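Local coordinates for ethanolamine utilization protein EutL (Clostridium perfringens E str. JGS1987, PDB 4TME) that is a trimeric shell protein of the ethanolamine-utilisation bacterial microcompartment and binds ethanolamine, which is thought to control the opening of its pore, at residues H33-L38 / P90-V95; P154-Y159 / E205-V210; K166-E171 / K197-A202. One frame throughout, in Å; residues are numbered along the deposited sequence. Where two conformers were deposited one is given.

Interaction 1. Residues H33-L38 / P90-V95; sequences HKSLGL and PSPAEV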
loop_
_atom_site.group_PDB
_atom_site.type_symbol
_atom_site.label_atom_id
_atom_site.label_comp_id
_atom_site.label_asym_id
_atom_site.label_seq_id
_atom_site.Cartn_x
_atom_site.Cartn_y
_atom_site.Cartn_z
ATOM N N HIS C 33 25.294 11.985 -13.312
ATOM C CA HIS C 33 23.867 12.299 -13.413
ATOM C C HIS C 33 23.590 13.760 -13.032
ATOM O O HIS C 33 23.431 14.083 -11.853
ATOM C CB HIS C 33 23.051 11.383 -12.512
ATOM C CG HIS C 33 23.025 9.952 -12.957
ATOM N ND1 HIS C 33 22.823 8.906 -12.087
ATOM C CD2 HIS C 33 23.158 9.398 -14.186
ATOM C CE1 HIS C 33 22.840 7.768 -12.757
ATOM N NE2 HIS C 33 23.036 8.042 -14.033
ATOM N N LYS C 34 23.488 14.621 -14.029
ATOM C CA LYS C 34 23.349 16.056 -13.795
ATOM C C LYS C 34 21.936 16.572 -14.021
ATOM O O LYS C 34 21.573 17.635 -13.518
ATOM C CB LYS C 34 24.299 16.839 -14.712
ATOM C CG LYS C 34 25.741 16.390 -14.661
ATOM C CD LYS C 34 26.392 16.765 -13.349
ATOM C CE LYS C 34 27.906 16.613 -13.435
ATOM N NZ LYS C 34 28.551 16.762 -12.102
ATOM N N SER C 35 21.148 15.810 -14.772
ATOM C CA SER C 35 19.816 16.219 -15.188
ATOM C C SER C 35 18.848 15.071 -15.035
ATOM O O SER C 35 19.236 13.929 -15.241
ATOM C CB SER C 35 19.833 16.679 -16.635
ATOM O OG SER C 35 20.587 17.869 -16.756
ATOM N N LEU C 36 17.602 15.381 -14.682
ATOM C CA LEU C 36 16.559 14.365 -14.505
ATOM C C LEU C 36 15.371 14.599 -15.425
ATOM O O LEU C 36 14.984 15.735 -15.661
ATOM C CB LEU C 36 16.048 14.346 -13.058
ATOM C CG LEU C 36 17.093 14.177 -11.949
ATOM C CD1 LEU C 36 16.364 14.254 -10.594
ATOM C CD2 LEU C 36 17.851 12.883 -12.094
ATOM N N GLY C 37 14.791 13.516 -15.925
ATOM C CA GLY C 37 13.529 13.572 -16.633
ATOM C C GLY C 37 12.512 12.807 -15.805
ATOM O O GLY C 37 12.771 11.682 -15.395
ATOM N N LEU C 38 11.374 13.451 -15.542
ATOM C CA LEU C 38 10.310 12.945 -14.684
ATOM C C LEU C 38 9.083 12.599 -15.528
ATOM O O LEU C 38 8.676 13.407 -16.378
ATOM C CB LEU C 38 9.916 14.002 -13.638
ATOM C CG LEU C 38 10.978 14.727 -12.804
ATOM C CD1 LEU C 38 10.344 15.869 -11.995
ATOM C CD2 LEU C 38 11.681 13.763 -11.870
ATOM N N PRO C 90 23.544 13.056 -18.429
ATOM C CA PRO C 90 24.593 14.069 -18.271
ATOM C C PRO C 90 24.166 15.470 -18.658
ATOM O O PRO C 90 24.866 16.420 -18.316
ATOM C CB PRO C 90 25.692 13.581 -19.221
ATOM C CG PRO C 90 24.970 12.803 -20.254
ATOM C CD PRO C 90 23.873 12.102 -19.501
ATOM N N SER C 91 23.067 15.600 -19.387
ATOM C CA SER C 91 22.631 16.911 -19.857
ATOM C C SER C 91 21.136 16.930 -20.036
ATOM O O SER C 91 20.506 15.885 -20.178
ATOM C CB SER C 91 23.299 17.245 -21.192
ATOM O OG SER C 91 22.795 16.374 -22.198
ATOM N N PRO C 92 20.540 18.122 -20.024
ATOM C CA PRO C 92 19.127 18.205 -20.364
ATOM C C PRO C 92 18.823 17.649 -21.751
ATOM O O PRO C 92 17.761 17.066 -21.922
ATOM C CB PRO C 92 18.842 19.720 -20.295
ATOM C CG PRO C 92 19.865 20.253 -19.398
ATOM C CD PRO C 92 21.088 19.433 -19.627
ATOM N N ALA C 93 19.713 17.832 -22.731
ATOM C CA ALA C 93 19.457 17.321 -24.074
ATOM C C ALA C 93 19.295 15.795 -24.078
ATOM O O ALA C 93 18.415 15.264 -24.744
ATOM C CB ALA C 93 20.571 17.725 -25.029
ATOM N N GLU C 94 20.123 15.087 -23.326
ATOM C CA GLU C 94 20.005 13.632 -23.304
ATOM C C GLU C 94 18.720 13.187 -22.593
ATOM O O GLU C 94 18.039 12.275 -23.069
ATOM C CB GLU C 94 21.229 12.986 -22.650
ATOM C CG GLU C 94 22.496 13.002 -23.544
ATOM C CD GLU C 94 22.344 12.269 -24.885
ATOM O OE1 GLU C 94 23.125 12.571 -25.828
ATOM O OE2 GLU C 94 21.476 11.377 -25.004
ATOM N N VAL C 95 18.414 13.823 -21.466
ATOM C CA VAL C 95 17.162 13.566 -20.773
ATOM C C VAL C 95 15.979 13.789 -21.706
ATOM O O VAL C 95 15.103 12.943 -21.826
ATOM C CB VAL C 95 17.032 14.444 -19.539
ATOM C CG1 VAL C 95 15.621 14.380 -18.974
ATOM C CG2 VAL C 95 18.063 14.007 -18.509
#
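S35, at the start of strand 35-41, sets its hydroxyl against the ring of P92, the first residue of helix 92-106. In the conformer given, one of two deposited, S35 OG lies 3.3 Å from both P92 N and P92 CD. This is contact without a hydrogen bond: the proline nitrogen has no hydrogen to give, and its lone pair is delocalised into the peptide bond, so it does not usefully accept one either. Proline suits the first turn of a helix, where the backbone nitrogen needs no acceptor.

One residue earlier, K34 can be followed outward. Its CB is 3.7 Å from P90 O and its CG 3.8 Å from the same oxygen. The chain then bends (chi2 -71°), so CD and CE leave the contact, and NZ reaches P31 O in a weak hydrogen bond. A long, flexible lysine fits here: its base packs while its charged end leads away from the contact.

Within the BMC domain, strand 35-41 lies beside strand 83-89 in a four-stranded antiparallel sheet, and helix 92-106 follows that second strand directly. The strand pairing is disturbed by a classic beta bulge, in which K34 and S35 together stand opposite the single residue G89. Just beyond, S91 is the N-cap of the helix: its OG accepts from E94 N at 3.2 Å, with an N-H...O angle of 159°.

Further along, V95 directs its two methyls at the strand. CG2 lies 3.5 Å from S35 O, while CG1, anti to the backbone N (chi1 169°), comes over G37. The very short approach of CG1 to G37 CA is doubtful, since V95 has a second conformer. G37 presents bare backbone there, and V95 also packs on I15 of strand 10-16.

Interaction 2. Residues P154-Y159 / E205-V210; sequences PLEAMY and EAVQSV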
loop_
_atom_site.group_PDB
_atom_site.type_symbol
_atom_site.label_atom_id
_atom_site.label_comp_id
_atom_site.label_asym_id
_atom_site.label_seq_id
_atom_site.Cartn_x
_atom_site.Cartn_y
_atom_site.Cartn_z
ATOM N N PRO C 154 -3.673 -10.978 -8.950
ATOM C CA PRO C 154 -2.919 -11.967 -8.161
ATOM C C PRO C 154 -3.161 -13.458 -8.487
ATOM O O PRO C 154 -2.171 -14.132 -8.768
ATOM C CB PRO C 154 -3.345 -11.629 -6.724
ATOM C CG PRO C 154 -3.546 -10.134 -6.804
ATOM C CD PRO C 154 -4.272 -9.945 -8.083
ATOM N N LEU C 155 -4.382 -13.973 -8.427
ATOM C CA LEU C 155 -4.569 -15.410 -8.638
ATOM C C LEU C 155 -4.333 -15.772 -10.110
ATOM O O LEU C 155 -3.688 -16.772 -10.408
ATOM C CB LEU C 155 -5.956 -15.847 -8.159
ATOM C CG LEU C 155 -6.299 -17.349 -8.320
ATOM C CD1 LEU C 155 -7.211 -17.786 -7.196
ATOM C CD2 LEU C 155 -6.955 -17.644 -9.645
ATOM N N GLU C 156 -4.857 -14.966 -11.023
ATOM C CA GLU C 156 -4.637 -15.182 -12.444
ATOM C C GLU C 156 -3.132 -15.263 -12.726
ATOM O O GLU C 156 -2.677 -16.137 -13.490
ATOM C CB GLU C 156 -5.253 -14.033 -13.280
ATOM C CG GLU C 156 -6.752 -13.882 -13.168
ATOM C CD GLU C 156 -7.172 -12.859 -12.125
ATOM O OE1 GLU C 156 -6.723 -12.960 -10.963
ATOM O OE2 GLU C 156 -7.959 -11.949 -12.481
ATOM N N ALA C 157 -2.382 -14.327 -12.148
ATOM C CA ALA C 157 -0.939 -14.270 -12.386
ATOM C C ALA C 157 -0.242 -15.549 -11.925
ATOM O O ALA C 157 0.615 -16.076 -12.622
ATOM C CB ALA C 157 -0.312 -13.048 -11.697
ATOM N N MET C 158 -0.588 -16.058 -10.743
ATOM C CA MET C 158 0.065 -17.271 -10.241
ATOM C C MET C 158 -0.250 -18.489 -11.112
ATOM O O MET C 158 0.630 -19.278 -11.455
ATOM C CB MET C 158 -0.350 -17.530 -8.789
ATOM C CG MET C 158 0.089 -16.425 -7.790
ATOM S SD MET C 158 1.840 -16.016 -7.780
ATOM C CE MET C 158 2.479 -17.588 -7.264
ATOM N N TYR C 159 -1.514 -18.655 -11.451
ATOM C CA TYR C 159 -1.957 -19.741 -12.310
ATOM C C TYR C 159 -1.295 -19.653 -13.680
ATOM O O TYR C 159 -0.788 -20.637 -14.204
ATOM C CB TYR C 159 -3.483 -19.680 -12.428
ATOM C CG TYR C 159 -4.119 -20.766 -13.252
ATOM C CD1 TYR C 159 -4.432 -21.994 -12.686
ATOM C CD2 TYR C 159 -4.462 -20.547 -14.577
ATOM C CE1 TYR C 159 -5.036 -22.976 -13.423
ATOM C CE2 TYR C 159 -5.071 -21.523 -15.329
ATOM C CZ TYR C 159 -5.358 -22.737 -14.746
ATOM O OH TYR C 159 -5.964 -23.715 -15.496
ATOM N N GLU C 205 -3.343 -16.924 -22.506
ATOM C CA GLU C 205 -4.380 -17.947 -22.611
ATOM C C GLU C 205 -4.834 -18.371 -21.220
ATOM O O GLU C 205 -6.040 -18.545 -20.967
ATOM C CB GLU C 205 -3.869 -19.161 -23.391
ATOM C CG GLU C 205 -4.947 -20.215 -23.620
ATOM C CD GLU C 205 -4.417 -21.458 -24.302
ATOM O OE1 GLU C 205 -3.285 -21.413 -24.828
ATOM O OE2 GLU C 205 -5.136 -22.479 -24.306
ATOM N N ALA C 206 -3.881 -18.506 -20.298
ATOM C CA ALA C 206 -4.220 -18.942 -18.943
ATOM C C ALA C 206 -5.006 -17.866 -18.174
ATOM O O ALA C 206 -5.954 -18.182 -17.449
ATOM C CB ALA C 206 -2.963 -19.322 -18.180
ATOM N N VAL C 207 -4.636 -16.597 -18.325
ATOM C CA VAL C 207 -5.390 -15.532 -17.677
ATOM C C VAL C 207 -6.819 -15.507 -18.224
ATOM O O VAL C 207 -7.786 -15.398 -17.458
ATOM C CB VAL C 207 -4.732 -14.140 -17.858
ATOM C CG1 VAL C 207 -5.623 -13.071 -17.242
ATOM C CG2 VAL C 207 -3.347 -14.093 -17.184
ATOM N N GLN C 208 -6.969 -15.674 -19.534
ATOM C CA GLN C 208 -8.303 -15.629 -20.128
ATOM C C GLN C 208 -9.125 -16.805 -19.608
ATOM O O GLN C 208 -10.335 -16.689 -19.394
ATOM C CB GLN C 208 -8.233 -15.639 -21.664
ATOM C CG GLN C 208 -7.687 -14.301 -22.171
ATOM C CD GLN C 208 -7.875 -14.054 -23.649
ATOM O OE1 GLN C 208 -8.453 -14.874 -24.374
ATOM N NE2 GLN C 208 -7.402 -12.884 -24.107
ATOM N N SER C 209 -8.453 -17.927 -19.392
ATOM C CA SER C 209 -9.125 -19.123 -18.902
ATOM C C SER C 209 -9.714 -18.879 -17.520
ATOM O O SER C 209 -10.855 -19.267 -17.255
ATOM C CB SER C 209 -8.172 -20.314 -18.852
ATOM O OG SER C 209 -8.845 -21.440 -18.308
ATOM N N VAL C 210 -8.947 -18.229 -16.647
ATOM C CA VAL C 210 -9.423 -17.965 -15.282
ATOM C C VAL C 210 -10.563 -16.965 -15.333
ATOM O O VAL C 210 -11.590 -17.115 -14.658
ATOM C CB VAL C 210 -8.301 -17.436 -14.350
ATOM C CG1 VAL C 210 -8.848 -17.117 -12.967
ATOM C CG2 VAL C 210 -7.209 -18.482 -14.208
HETATM O O HOH W 1 -8.744 -22.035 -15.705
#
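The phenol ring of Y159 is the flat group that meets the opposing helix, with A206 and V210 both near its CD2 atom. A206 O lies at the ring edge, near the ring plane, 4.0 Å from Y159 CD2. V210 CG2 comes obliquely, 3.5 Å from the same CD2, and the ring and the valine pass each other head to tail. The ring owes its reach to a CG anti to the backbone N (chi1 -178°), which carries it across toward the neighbouring helix.

The two helices, 154-167 and 193-212, belong to the second BMC domain and pack beside each other against the six-stranded antiparallel sheet. Their short segments run roughly antiparallel, at 135°, with axes 8.7 Å apart at closest approach. V207 and A157 both touch A152 of strand 146-152, so the pair is seated on the sheet as well as on each other.

V210 is the valine on which the other residues converge. While its CG2 meets the tyrosine, its CG1 is 3.9 Å from L155 CD2 and also 3.9 Å from E156 CG. A beta-branched residue suits this place, since its two methyls can serve different neighbours. E156 contributes only its aliphatic part: besides CG on V210, its CB approaches V207 CG1 at 4.1 Å. A206 is small enough to let the CD2-CE2 edge of the ring come close to its helix.

The third subunit also packs here: its S12, K14 and L79 touch L155, Y159 and E156 respectively. At the polar end of the ring a water bridges the helices, 2.7 Å from S209 OG in the conformer given, one of two, and weakly bound at 3.3 Å to Y159 OH.

Interaction 3. Residues K166-E171 / K197-A202; sequences KAADVE and KAACDA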
loop_
_atom_site.group_PDB
_atom_site.type_symbol
_atom_site.label_atom_id
_atom_site.label_comp_id
_atom_site.label_asym_id
_atom_site.label_seq_id
_atom_site.Cartn_x
_atom_site.Cartn_y
_atom_site.Cartn_z
ATOM N N LYS C 166 5.701 -23.810 -17.859
ATOM C CA LYS C 166 5.604 -25.148 -18.400
ATOM C C LYS C 166 5.616 -25.165 -19.935
ATOM O O LYS C 166 6.070 -26.134 -20.545
ATOM C CB LYS C 166 4.352 -25.812 -17.853
ATOM C CG LYS C 166 4.559 -26.266 -16.403
ATOM C CD LYS C 166 3.260 -26.561 -15.706
ATOM C CE LYS C 166 3.513 -27.270 -14.371
ATOM N NZ LYS C 166 2.240 -27.447 -13.653
ATOM N N ALA C 167 5.153 -24.079 -20.541
ATOM C CA ALA C 167 4.924 -24.041 -21.994
ATOM C C ALA C 167 6.171 -23.733 -22.804
ATOM O O ALA C 167 6.233 -24.034 -24.002
ATOM C CB ALA C 167 3.865 -23.011 -22.323
ATOM N N ALA C 168 7.161 -23.142 -22.165
ATOM C CA ALA C 168 8.235 -22.506 -22.901
ATOM C C ALA C 168 9.565 -22.746 -22.218
ATOM O O ALA C 168 9.624 -22.888 -20.998
ATOM C CB ALA C 168 7.953 -21.012 -23.024
ATOM N N ASP C 169 10.628 -22.773 -23.011
ATOM C CA ASP C 169 11.977 -22.931 -22.486
ATOM C C ASP C 169 12.475 -21.597 -21.948
ATOM O O ASP C 169 13.336 -20.942 -22.555
ATOM C CB ASP C 169 12.925 -23.460 -23.574
ATOM C CG ASP C 169 14.254 -23.942 -23.008
ATOM O OD1 ASP C 169 14.369 -24.040 -21.769
ATOM O OD2 ASP C 169 15.180 -24.236 -23.803
ATOM N N VAL C 170 11.906 -21.194 -20.815
ATOM C CA VAL C 170 12.223 -19.918 -20.179
ATOM C C VAL C 170 12.646 -20.076 -18.716
ATOM O O VAL C 170 12.317 -21.077 -18.056
ATOM C CB VAL C 170 11.017 -18.953 -20.242
ATOM C CG1 VAL C 170 10.739 -18.563 -21.697
ATOM C CG2 VAL C 170 9.793 -19.568 -19.582
ATOM N N GLU C 171 13.398 -19.088 -18.233
ATOM C CA GLU C 171 13.908 -19.040 -16.870
ATOM C C GLU C 171 13.276 -17.893 -16.114
ATOM O O GLU C 171 13.046 -16.819 -16.665
ATOM C CB GLU C 171 15.424 -18.849 -16.843
ATOM C CG GLU C 171 16.221 -19.879 -17.621
ATOM C CD GLU C 171 17.709 -19.601 -17.556
ATOM O OE1 GLU C 171 18.212 -18.809 -18.390
ATOM O OE2 GLU C 171 18.370 -20.166 -16.659
ATOM N N LYS C 197 8.075 -15.448 -26.556
ATOM C CA LYS C 197 6.775 -15.296 -27.203
ATOM C C LYS C 197 5.821 -16.443 -26.827
ATOM O O LYS C 197 4.625 -16.227 -26.566
ATOM C CB LYS C 197 6.945 -15.224 -28.720
ATOM C CG LYS C 197 5.636 -15.168 -29.492
ATOM C CD LYS C 197 4.794 -13.961 -29.098
ATOM C CE LYS C 197 3.502 -13.896 -29.908
ATOM N NZ LYS C 197 2.559 -12.873 -29.376
ATOM N N ALA C 198 6.349 -17.655 -26.759
ATOM C CA ALA C 198 5.538 -18.812 -26.367
ATOM C C ALA C 198 5.061 -18.636 -24.908
ATOM O O ALA C 198 3.950 -19.028 -24.551
ATOM C CB ALA C 198 6.316 -20.081 -26.516
ATOM N N ALA C 199 5.904 -18.055 -24.068
ATOM C CA ALA C 199 5.528 -17.853 -22.666
ATOM C C ALA C 199 4.418 -16.797 -22.596
ATOM O O ALA C 199 3.439 -16.946 -21.846
ATOM C CB ALA C 199 6.742 -17.431 -21.828
ATOM N N CYS C 200 4.546 -15.745 -23.401
ATOM C CA CYS C 200 3.530 -14.695 -23.428
ATOM C C CYS C 200 2.180 -15.268 -23.885
ATOM O O CYS C 200 1.150 -14.968 -23.285
ATOM C CB CYS C 200 3.937 -13.548 -24.362
ATOM S SG CYS C 200 5.263 -12.507 -23.725
ATOM N N ASP C 201 2.199 -16.093 -24.930
ATOM C CA ASP C 201 0.960 -16.641 -25.483
ATOM C C ASP C 201 0.277 -17.523 -24.440
ATOM O O ASP C 201 -0.939 -17.449 -24.244
ATOM C CB ASP C 201 1.221 -17.458 -26.755
ATOM C CG ASP C 201 1.649 -16.599 -27.948
ATOM O OD1 ASP C 201 1.518 -15.349 -27.909
ATOM O OD2 ASP C 201 2.113 -17.209 -28.936
ATOM N N ALA C 202 1.069 -18.359 -23.776
ATOM C CA ALA C 202 0.546 -19.269 -22.756
ATOM C C ALA C 202 0.009 -18.510 -21.546
ATOM O O ALA C 202 -1.032 -18.890 -20.978
ATOM C CB ALA C 202 1.614 -20.238 -22.321
#
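A167 and A168, where helix 154-167 gives way to a loop, meet A198, A199 and A202 of helix 193-212 almost entirely through methyl groups. In this apolar contact A167 CB touches A202 CB at 3.6 Å. A168 CB sits over the opposite helix, 4.0 Å from A198 CB and also 4.0 Å from A199 CB, and reaches down to the backbone, 3.7 Å from A199 N. V170 adds the one branched side chain: its CG1, anti to the carbonyl carbon (chi1 -66°), is 4.2 Å from A199 CB. V170 also packs on L189 of strand 185-191, so it touches both the helix and the sheet.

No polar bond passes between the two segments; the charged side chains find partners along their own helices or, for K166, also in the third subunit. K197 NZ and D201 OD1 form a salt bridge at 3.1 Å, weak as a hydrogen bond, between residues four apart and therefore one turn along the exposed side of the helix. K166 turns its ammonium group away, to D162 in its own helix and to the backbone oxygen of S17 in the third subunit.

Backbone geometry forms the third group. A168 is the first residue to leave helical torsions, and D169 is the centre of an inverse gamma turn, with a weak bond from V170 N to A168 O. The chain thereby turns from the helix end into strand 171-176, at one edge of the six-stranded antiparallel sheet within this chain, whose strands 122-128 and 146-152 are touched by C200.

With no hydrogen bond crossing between the segments, the contact depends on shape: alanines bring the CA atoms of A168 and A199 to 5.4 Å, and fit is achieved by short side chains without directional bonding.

From the N terminus, interaction 1 closes first: strand 35-41 leads on through helix 44-57 and strands 61-67 and 83-89, and helix 92-106 then returns to its beginning, all in the first BMC domain. Interactions 2 and 3 come later, in the second, and both pair helix 154-167 with helix 193-212. Interaction 2 joins the start of the former helix to a late part of the latter; interaction 3 lies between its two segments in sequence, so the smaller loop is contained in the larger. Their centres are 14 Å apart, whereas interaction 1 is centred 40 Å from interaction 2, across the chain's centre. Interactions 2 and 3 also border the third subunit.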